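Local atomic coordinates of NAD-dependent aldehyde dehydrogenase (Sinorhizobium meliloti, PDB entry 3U4J), a protein that probably oxidises aldehydes with NAD or NADP as electron acceptor, as a tetrameric member of the aldehyde dehydrogenase family that also binds calcium. Residues A[115-121]-A[336-342]; A[285-289]-A[319-324]; A[343-349]-A[382-386]. All blocks are in the same frame, centred on the assembly; numbering follows the deposited sequence.

Contact 1 of 3, residues A[115-121]-A[336-342]; sequences KPIAQAR and PLNERTK
Arg121 and Glu339 form a bidentate salt bridge that ties the first turn of helix 117-138, in the coenzyme-binding part of the aldehyde dehydrogenase fold, to a loop of the catalytic part. The guanidinium presents its end: Arg121 NH2 meets Glu339 OE2 at 2.7 Å and Arg121 NH1 meets Glu339 OE1 at 2.9 Å, each oxygen using its syn lone pair. Carboxylate and guanidinium planes lie only 28° apart, and Arg121 NE holds Glu103 as a second acid partner. Glu339 reaches the arginine by folding back at chi2 (-72°), which brings the carboxylate over the helix start, with OE1 beside Ala118 CB.

Two backbone links fasten the same helix end. Ile117 N donates to Pro336 O at 2.8 Å, just past Pro116 at the N-cap. Ala118 N donates to a water that in turn donates to Asn338 O and Thr341 O, so this water joins an N-H of the first turn to both ends of the type I turn 338-341. An Asx turn, Asn338 OD1 accepting from Arg340 N, braces that turn from within.

Packing fills in around these bonds. Ile117 CG2 lies against Leu337 O and 3.6 Å from Glu339 OE2, while the Pro116 ring rests on the backbone of Thr341 and Lys342, with CB 3.5 Å from Thr341 O and CG 3.7 Å from Lys342 O.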
loop_
_atom_site.group_PDB
_atom_site.type_symbol
_atom_site.label_atom_id
_atom_site.label_comp_id
_atom_site.label_asym_id
_atom_site.label_seq_id
_atom_site.Cartn_x
_atom_site.Cartn_y
_atom_site.Cartn_z
ATOM N N LYS A 115 30.452 -7.971 24.695
ATOM C CA LYS A 115 29.163 -8.624 24.561
ATOM C C LYS A 115 29.358 -10.111 24.806
ATOM O O LYS A 115 30.297 -10.708 24.268
ATOM C CB LYS A 115 28.701 -8.414 23.111
ATOM C CG LYS A 115 27.250 -8.584 22.788
ATOM C CD LYS A 115 27.049 -8.331 21.273
ATOM C CE LYS A 115 27.052 -6.839 20.931
ATOM N NZ LYS A 115 25.812 -6.157 21.400
ATOM N N PRO A 116 28.488 -10.724 25.629
ATOM C CA PRO A 116 28.558 -12.174 25.823
ATOM C C PRO A 116 28.537 -12.911 24.474
ATOM O O PRO A 116 27.732 -12.572 23.607
ATOM C CB PRO A 116 27.280 -12.474 26.602
ATOM C CG PRO A 116 26.991 -11.216 27.339
ATOM C CD PRO A 116 27.387 -10.116 26.386
ATOM N N ILE A 117 29.407 -13.910 24.323
ATOM C CA ILE A 117 29.592 -14.604 23.038
ATOM C C ILE A 117 28.317 -15.299 22.502
ATOM O O ILE A 117 28.048 -15.301 21.293
ATOM C CB ILE A 117 30.800 -15.568 23.044
ATOM C CG1 ILE A 117 31.038 -16.098 21.615
ATOM C CG2 ILE A 117 30.615 -16.714 24.064
ATOM C CD1 ILE A 117 31.821 -15.146 20.739
ATOM N N ALA A 118 27.518 -15.840 23.409
ATOM C CA ALA A 118 26.263 -16.463 23.005
ATOM C C ALA A 118 25.302 -15.402 22.473
ATOM O O ALA A 118 24.606 -15.651 21.497
ATOM C CB ALA A 118 25.632 -17.259 24.183
ATOM N N GLN A 119 25.256 -14.230 23.110
ATOM C CA GLN A 119 24.448 -13.125 22.595
ATOM C C GLN A 119 25.003 -12.634 21.245
ATOM O O GLN A 119 24.245 -12.422 20.292
ATOM C CB GLN A 119 24.388 -11.966 23.582
ATOM C CG GLN A 119 23.677 -10.716 23.060
ATOM C CD GLN A 119 23.919 -9.514 23.951
ATOM O OE1 GLN A 119 24.241 -9.669 25.134
ATOM N NE2 GLN A 119 23.761 -8.318 23.403
ATOM N N ALA A 120 26.319 -12.440 21.180
ATOM C CA ALA A 120 26.950 -11.988 19.934
ATOM C C ALA A 120 26.607 -12.949 18.804
ATOM O O ALA A 120 26.230 -12.512 17.741
ATOM C CB ALA A 120 28.445 -11.847 20.086
ATOM N N ARG A 121 26.700 -14.249 19.057
ATOM C CA ARG A 121 26.433 -15.249 18.023
ATOM C C ARG A 121 24.996 -15.115 17.510
ATOM O O ARG A 121 24.776 -15.128 16.297
ATOM C CB ARG A 121 26.704 -16.662 18.561
ATOM C CG ARG A 121 26.471 -17.801 17.578
ATOM C CD ARG A 121 26.657 -19.190 18.263
ATOM N NE ARG A 121 28.042 -19.346 18.718
ATOM C CZ ARG A 121 28.447 -19.321 19.983
ATOM N NH1 ARG A 121 27.583 -19.201 20.986
ATOM N NH2 ARG A 121 29.733 -19.457 20.246
ATOM N N PRO A 336 32.980 -12.225 28.827
ATOM C CA PRO A 336 32.214 -12.311 27.574
ATOM C C PRO A 336 32.509 -13.552 26.735
ATOM O O PRO A 336 31.679 -13.932 25.917
ATOM C CB PRO A 336 32.575 -11.023 26.830
ATOM C CG PRO A 336 33.057 -10.065 27.922
ATOM C CD PRO A 336 33.741 -10.964 28.927
ATOM N N LEU A 337 33.658 -14.199 26.944
ATOM C CA LEU A 337 34.042 -15.360 26.139
ATOM C C LEU A 337 33.455 -16.652 26.671
ATOM O O LEU A 337 33.547 -17.689 26.010
ATOM C CB LEU A 337 35.570 -15.497 26.056
ATOM C CG LEU A 337 36.278 -14.362 25.312
ATOM C CD1 LEU A 337 37.779 -14.650 25.224
ATOM C CD2 LEU A 337 35.666 -14.214 23.905
ATOM N N ASN A 338 32.863 -16.597 27.870
ATOM C CA ASN A 338 32.214 -17.789 28.434
ATOM C C ASN A 338 30.802 -17.958 27.881
ATOM O O ASN A 338 30.017 -17.015 27.883
ATOM C CB ASN A 338 32.174 -17.702 29.958
ATOM C CG ASN A 338 31.931 -19.046 30.601
ATOM O OD1 ASN A 338 30.923 -19.706 30.320
ATOM N ND2 ASN A 338 32.852 -19.462 31.481
ATOM N N GLU A 339 30.481 -19.162 27.422
ATOM C CA GLU A 339 29.173 -19.457 26.811
ATOM C C GLU A 339 28.002 -19.315 27.792
ATOM O O GLU A 339 26.878 -19.102 27.368
ATOM C CB GLU A 339 29.162 -20.877 26.215
ATOM C CG GLU A 339 30.089 -21.052 24.987
ATOM C CD GLU A 339 29.570 -20.349 23.738
ATOM O OE1 GLU A 339 28.342 -20.052 23.646
ATOM O OE2 GLU A 339 30.384 -20.103 22.830
ATOM N N ARG A 340 28.283 -19.426 29.093
ATOM C CA ARG A 340 27.255 -19.301 30.140
ATOM C C ARG A 340 26.908 -17.850 30.468
ATOM O O ARG A 340 25.853 -17.572 31.036
ATOM C CB ARG A 340 27.700 -20.025 31.436
ATOM C CG ARG A 340 27.915 -21.530 31.267
ATOM C CD ARG A 340 28.374 -22.282 32.574
ATOM N NE ARG A 340 28.829 -21.434 33.693
ATOM C CZ ARG A 340 30.089 -21.317 34.122
ATOM N NH1 ARG A 340 31.101 -21.970 33.541
ATOM N NH2 ARG A 340 30.348 -20.528 35.148
ATOM N N THR A 341 27.784 -16.918 30.103
ATOM C CA THR A 341 27.591 -15.508 30.463
ATOM C C THR A 341 26.349 -14.915 29.790
ATOM O O THR A 341 26.151 -15.092 28.577
ATOM C CB THR A 341 28.849 -14.683 30.095
ATOM O OG1 THR A 341 29.978 -15.225 30.795
ATOM C CG2 THR A 341 28.673 -13.207 30.493
ATOM N N LYS A 342 25.542 -14.202 30.566
ATOM C CA LYS A 342 24.321 -13.578 30.046
ATOM C C LYS A 342 24.475 -12.065 29.969
ATOM O O LYS A 342 23.773 -11.405 29.218
ATOM C CB LYS A 342 23.098 -13.932 30.926
ATOM C CG LYS A 342 22.715 -15.420 30.937
ATOM C CD LYS A 342 22.172 -15.933 29.588
ATOM C CE LYS A 342 20.746 -15.464 29.300
ATOM N NZ LYS A 342 19.884 -15.668 30.514
HETATM O O HOH W 1 27.906 -15.898 26.373
HETATM O O HOH W 2 23.425 -9.308 27.564
#

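Contact 2 of 3, residues A[285-289]-A[319-324]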
loop_
_atom_site.group_PDB
_atom_site.type_symbol
_atom_site.label_atom_id
_atom_site.label_comp_id
_atom_site.label_asym_id
_atom_site.label_seq_id
_atom_site.Cartn_x
_atom_site.Cartn_y
_atom_site.Cartn_z
ATOM N N LEU A 285 2.973 -13.069 36.189
ATOM C CA LEU A 285 4.047 -12.571 37.031
ATOM C C LEU A 285 5.421 -13.172 36.722
ATOM O O LEU A 285 6.410 -12.444 36.694
ATOM C CB LEU A 285 3.719 -12.804 38.498
ATOM C CG LEU A 285 4.351 -11.793 39.456
ATOM C CD1 LEU A 285 3.672 -10.428 39.272
ATOM C CD2 LEU A 285 4.165 -12.268 40.886
ATOM N N ASP A 286 5.489 -14.480 36.492
ATOM C CA ASP A 286 6.786 -15.111 36.195
ATOM C C ASP A 286 7.351 -14.583 34.883
ATOM O O ASP A 286 8.553 -14.323 34.781
ATOM C CB ASP A 286 6.690 -16.651 36.169
ATOM C CG ASP A 286 6.389 -17.249 37.565
ATOM O OD1 ASP A 286 5.687 -18.290 37.650
ATOM O OD2 ASP A 286 6.836 -16.650 38.568
ATOM N N ALA A 287 6.481 -14.434 33.884
ATOM C CA ALA A 287 6.900 -13.908 32.587
ATOM C C ALA A 287 7.334 -12.441 32.679
ATOM O O ALA A 287 8.362 -12.048 32.114
ATOM C CB ALA A 287 5.791 -14.085 31.568
ATOM N N ALA A 288 6.537 -11.634 33.380
ATOM C CA ALA A 288 6.823 -10.223 33.579
ATOM C C ALA A 288 8.153 -10.043 34.312
ATOM O O ALA A 288 8.970 -9.212 33.923
ATOM C CB ALA A 288 5.676 -9.522 34.316
ATOM N N ALA A 289 8.380 -10.834 35.360
ATOM C CA ALA A 289 9.628 -10.750 36.137
ATOM C C ALA A 289 10.878 -11.022 35.266
ATOM O O ALA A 289 11.858 -10.298 35.342
ATOM C CB ALA A 289 9.577 -11.726 37.323
ATOM N N ALA A 319 5.348 -9.084 44.959
ATOM C CA ALA A 319 5.488 -10.382 44.315
ATOM C C ALA A 319 6.438 -10.306 43.110
ATOM O O ALA A 319 7.196 -11.251 42.846
ATOM C CB ALA A 319 4.129 -10.951 43.912
ATOM N N LEU A 320 6.411 -9.173 42.407
ATOM C CA LEU A 320 7.217 -9.017 41.192
ATOM C C LEU A 320 8.675 -8.801 41.591
ATOM O O LEU A 320 9.549 -9.452 41.049
ATOM C CB LEU A 320 6.721 -7.855 40.317
ATOM C CG LEU A 320 7.429 -7.684 38.965
ATOM C CD1 LEU A 320 6.918 -8.739 37.952
ATOM C CD2 LEU A 320 7.159 -6.305 38.431
HETATM N N MSE A 321 8.907 -7.907 42.548
HETATM C CA MSE A 321 10.252 -7.625 43.077
HETATM C C MSE A 321 10.965 -8.879 43.585
HETATM O O MSE A 321 12.126 -9.102 43.272
HETATM C CB MSE A 321 10.180 -6.560 44.187
HETATM C CG MSE A 321 11.525 -5.979 44.604
HETATM SE SE MSE A 321 12.548 -5.222 43.046
HETATM C CE MSE A 321 11.554 -3.552 42.810
ATOM N N GLU A 322 10.256 -9.699 44.363
ATOM C CA GLU A 322 10.793 -10.979 44.873
ATOM C C GLU A 322 11.287 -11.892 43.728
ATOM O O GLU A 322 12.344 -12.521 43.816
ATOM C CB GLU A 322 9.689 -11.667 45.694
ATOM C CG GLU A 322 10.104 -12.760 46.642
ATOM C CD GLU A 322 8.897 -13.257 47.472
ATOM O OE1 GLU A 322 8.292 -12.438 48.218
ATOM O OE2 GLU A 322 8.545 -14.460 47.366
ATOM N N ARG A 323 10.513 -11.967 42.650
ATOM C CA ARG A 323 10.889 -12.787 41.486
ATOM C C ARG A 323 12.055 -12.155 40.706
ATOM O O ARG A 323 12.995 -12.851 40.300
ATOM C CB ARG A 323 9.665 -13.021 40.592
ATOM C CG ARG A 323 8.816 -14.189 41.101
ATOM C CD ARG A 323 7.355 -14.184 40.654
ATOM N NE ARG A 323 6.585 -14.814 41.733
ATOM C CZ ARG A 323 5.321 -15.218 41.667
ATOM N NH1 ARG A 323 4.618 -15.086 40.552
ATOM N NH2 ARG A 323 4.760 -15.772 42.735
ATOM N N LEU A 324 11.990 -10.837 40.529
ATOM C CA LEU A 324 13.039 -10.089 39.826
ATOM C C LEU A 324 14.388 -10.196 40.542
ATOM O O LEU A 324 15.410 -10.434 39.917
ATOM C CB LEU A 324 12.649 -8.631 39.693
ATOM C CG LEU A 324 13.766 -7.733 39.141
ATOM C CD1 LEU A 324 14.143 -8.130 37.690
ATOM C CD2 LEU A 324 13.348 -6.303 39.226
#
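Leu285 is the main protrusion here, its isobutyl group reaching from helix 285-297 into the side of helix 317-330. Its chi1 (-152°) carries CG toward the other helix, and chi2 (70°) turns CD2 to Ala319 and CD1 to Leu320. Leu285 CD2 is modelled tightly against Ala319 CB, at 3.3 Å, though its exact placing is doubtful; Leu285 CD1 lies 3.9 Å from Leu320 CD1. The two leucines cross at a slant, and Leu320 CD1 makes the return bump. It drops into the shallow hollow left by two alanines, 3.9 Å from Ala288 CB and 3.6 Å from Ala289 N.

The short helical segments pass with their axes 9.1 Å apart at a crossing angle of -56°. They belong to the alpha/beta catalytic domain: helix 285-297 makes the beta-alpha-beta crossover between parallel strands 275-279 and 307-313, and helix 317-330 follows the second strand. Ala288 and Leu320 both touch Val279, which places the inner side of the contact on the sheet.

Further along, Ala289 is itself a small bump. Its CB meets Arg323 CB at 3.5 Å, and Ala289 O lies 3.9 Å from Leu324 CD1. An alanine in place of Leu285 would probably open a gap between the two helices, beside Ala319 and Leu320, and leave Leu320 CD1 without its methyl partner. On the solvent side lies Arg323, which runs its CD to within 3.3 Å of Asp286 OD2. That oxygen lies well out of the guanidinium plane, so the pair would be an ionic attraction only, and the placing of Arg323 NH1 is less sure.

Contact 3 of 3, residues A[343-349]-A[382-386]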
loop_
_atom_site.group_PDB
_atom_site.type_symbol
_atom_site.label_atom_id
_atom_site.label_comp_id
_atom_site.label_asym_id
_atom_site.label_seq_id
_atom_site.Cartn_x
_atom_site.Cartn_y
_atom_site.Cartn_z
ATOM N N ILE A 343 25.373 -11.523 30.786
ATOM C CA ILE A 343 25.597 -10.091 30.886
ATOM C C ILE A 343 27.113 -9.857 30.871
ATOM O O ILE A 343 27.836 -10.472 31.635
ATOM C CB ILE A 343 25.014 -9.488 32.188
ATOM C CG1 ILE A 343 23.522 -9.793 32.339
ATOM C CG2 ILE A 343 25.278 -7.941 32.275
ATOM C CD1 ILE A 343 23.017 -9.571 33.740
ATOM N N GLY A 344 27.581 -8.984 29.982
ATOM C CA GLY A 344 29.019 -8.760 29.809
ATOM C C GLY A 344 29.556 -7.471 30.409
ATOM O O GLY A 344 29.165 -7.072 31.513
ATOM N N ALA A 345 30.468 -6.831 29.686
ATOM C CA ALA A 345 31.292 -5.771 30.262
ATOM C C ALA A 345 30.731 -4.399 29.935
ATOM O O ALA A 345 29.965 -4.256 28.970
ATOM C CB ALA A 345 32.760 -5.904 29.733
HETATM N N MSE A 346 31.112 -3.398 30.731
HETATM C CA MSE A 346 30.911 -1.993 30.378
HETATM C C MSE A 346 31.878 -1.655 29.233
HETATM O O MSE A 346 33.013 -2.153 29.213
HETATM C CB MSE A 346 31.238 -1.059 31.566
HETATM C CG MSE A 346 30.335 -1.148 32.794
HETATM SE SE MSE A 346 28.483 -0.518 32.435
HETATM C CE MSE A 346 27.815 -2.220 31.823
ATOM N N ILE A 347 31.456 -0.788 28.315
ATOM C CA ILE A 347 32.254 -0.497 27.115
ATOM C C ILE A 347 33.624 0.173 27.421
ATOM O O ILE A 347 34.621 -0.080 26.718
ATOM C CB ILE A 347 31.458 0.358 26.106
ATOM C CG1 ILE A 347 32.091 0.280 24.707
ATOM C CG2 ILE A 347 31.324 1.823 26.587
ATOM C CD1 ILE A 347 31.879 -1.047 23.996
ATOM N N SER A 348 33.669 1.016 28.460
ATOM C CA SER A 348 34.893 1.753 28.754
ATOM C C SER A 348 34.949 2.142 30.229
ATOM O O SER A 348 33.945 2.051 30.944
ATOM C CB SER A 348 35.034 2.999 27.876
ATOM O OG SER A 348 34.117 4.003 28.286
ATOM N N GLU A 349 36.133 2.539 30.687
ATOM C CA GLU A 349 36.260 3.001 32.075
ATOM C C GLU A 349 35.457 4.301 32.248
ATOM O O GLU A 349 34.779 4.472 33.257
ATOM C CB GLU A 349 37.752 3.175 32.463
ATOM C CG GLU A 349 37.992 3.865 33.824
ATOM C CD GLU A 349 37.713 2.970 35.037
ATOM O OE1 GLU A 349 38.106 1.784 35.024
ATOM O OE2 GLU A 349 37.112 3.466 36.030
ATOM N N LEU A 382 36.168 -4.525 32.943
ATOM C CA LEU A 382 35.150 -3.519 33.249
ATOM C C LEU A 382 33.782 -4.171 33.452
ATOM O O LEU A 382 33.106 -4.566 32.485
ATOM C CB LEU A 382 35.104 -2.448 32.158
ATOM C CG LEU A 382 36.436 -1.797 31.765
ATOM C CD1 LEU A 382 36.384 -1.084 30.400
ATOM C CD2 LEU A 382 36.918 -0.852 32.860
ATOM N N TYR A 383 33.387 -4.318 34.710
ATOM C CA TYR A 383 32.111 -4.950 35.012
ATOM C C TYR A 383 31.354 -4.169 36.073
ATOM O O TYR A 383 31.944 -3.756 37.090
ATOM C CB TYR A 383 32.326 -6.378 35.491
ATOM C CG TYR A 383 33.042 -7.248 34.471
ATOM C CD1 TYR A 383 32.350 -7.802 33.399
ATOM C CD2 TYR A 383 34.412 -7.521 34.598
ATOM C CE1 TYR A 383 33.013 -8.619 32.458
ATOM C CE2 TYR A 383 35.085 -8.318 33.672
ATOM C CZ TYR A 383 34.367 -8.872 32.601
ATOM O OH TYR A 383 35.005 -9.661 31.687
ATOM N N TYR A 384 30.051 -3.995 35.847
ATOM C CA TYR A 384 29.197 -3.306 36.804
ATOM C C TYR A 384 28.114 -4.265 37.279
ATOM O O TYR A 384 27.529 -4.981 36.478
ATOM C CB TYR A 384 28.617 -2.011 36.210
ATOM C CG TYR A 384 28.231 -1.049 37.311
ATOM C CD1 TYR A 384 29.158 -0.127 37.805
ATOM C CD2 TYR A 384 26.981 -1.126 37.923
ATOM C CE1 TYR A 384 28.839 0.731 38.886
ATOM C CE2 TYR A 384 26.642 -0.273 38.979
ATOM C CZ TYR A 384 27.578 0.646 39.451
ATOM O OH TYR A 384 27.252 1.472 40.484
ATOM N N ALA A 385 27.870 -4.314 38.588
ATOM C CA ALA A 385 26.917 -5.274 39.128
ATOM C C ALA A 385 25.474 -4.968 38.692
ATOM O O ALA A 385 25.109 -3.814 38.570
ATOM C CB ALA A 385 26.995 -5.276 40.644
ATOM N N PRO A 386 24.656 -6.009 38.454
ATOM C CA PRO A 386 23.234 -5.771 38.259
ATOM C C PRO A 386 22.671 -4.960 39.428
ATOM O O PRO A 386 22.882 -5.318 40.611
ATOM C CB PRO A 386 22.648 -7.179 38.259
ATOM C CG PRO A 386 23.724 -8.010 37.694
ATOM C CD PRO A 386 24.995 -7.435 38.265
HETATM O O HOH W 3 28.845 -5.266 33.726
#
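Met346 N donates to Leu382 O at 2.9 Å, the one direct hydrogen bond between the segments. The donor sits 44° out of the carbonyl plane, so it comes down onto the oxygen from above, and Ala345 CB crowds the same oxygen at 3.1 Å. Next along, a water oxygen accepts from Tyr384 N at 2.8 Å and the water donates to Gly344 O, continuing the pairing where the chains stand too far apart to bond directly.

Leu382 makes the largest single contribution to the packing. Its CD1 lies 3.5 Å from Ser348 C, and CD2 lies 3.6 Å from Glu349 OE1, an oxygen that also forms a salt bridge with Arg375. In selenomethionine Met346, chi1 (-66°) sets CG anti to the carbonyl carbon, 3.9 Å from Tyr384 CB; the bend at chi2 then keeps SE near the same CB. The two tyrosines part company: Tyr384 sends its hydroxyl to His356, while the Tyr383 ring turns its edge to Gly344 O and brings CE1 to 3.9 Å from Ala345 CB before its hydroxyl bonds to Gly46 O. At the far end Ile343 CD1 touches Pro386 CG.

Ser348, whose OG bonds to His351 N, N-caps the helix that follows. The contact thus lays an extended lead-in to helix 349-364 beside the start of strand 383-390, a loop-to-strand junction within the alpha/beta catalytic domain of an aldehyde dehydrogenase.

Contacts 1 and 3 share one run of loop between strand 333-334 and helix 349-364: its first half meets helix 117-138, its second half strand 383-390. They adjoin directly, Pro336 CD lying 3.3 Å from Tyr383 OH and Pro116 CG 3.5 Å from Gly344 N. Contact 3 is the buried member and relies on apolar packing, one direct backbone bond and a water; contact 1, partly buried, adds an ion pair at its more exposed side. Contact 2 stands apart, its centre about 25 Å from that of contact 1 and about 24 Å from that of contact 3. There two helices mesh by apolar shape, no hydrogen bond joins the two segments, and charge appears only toward solvent.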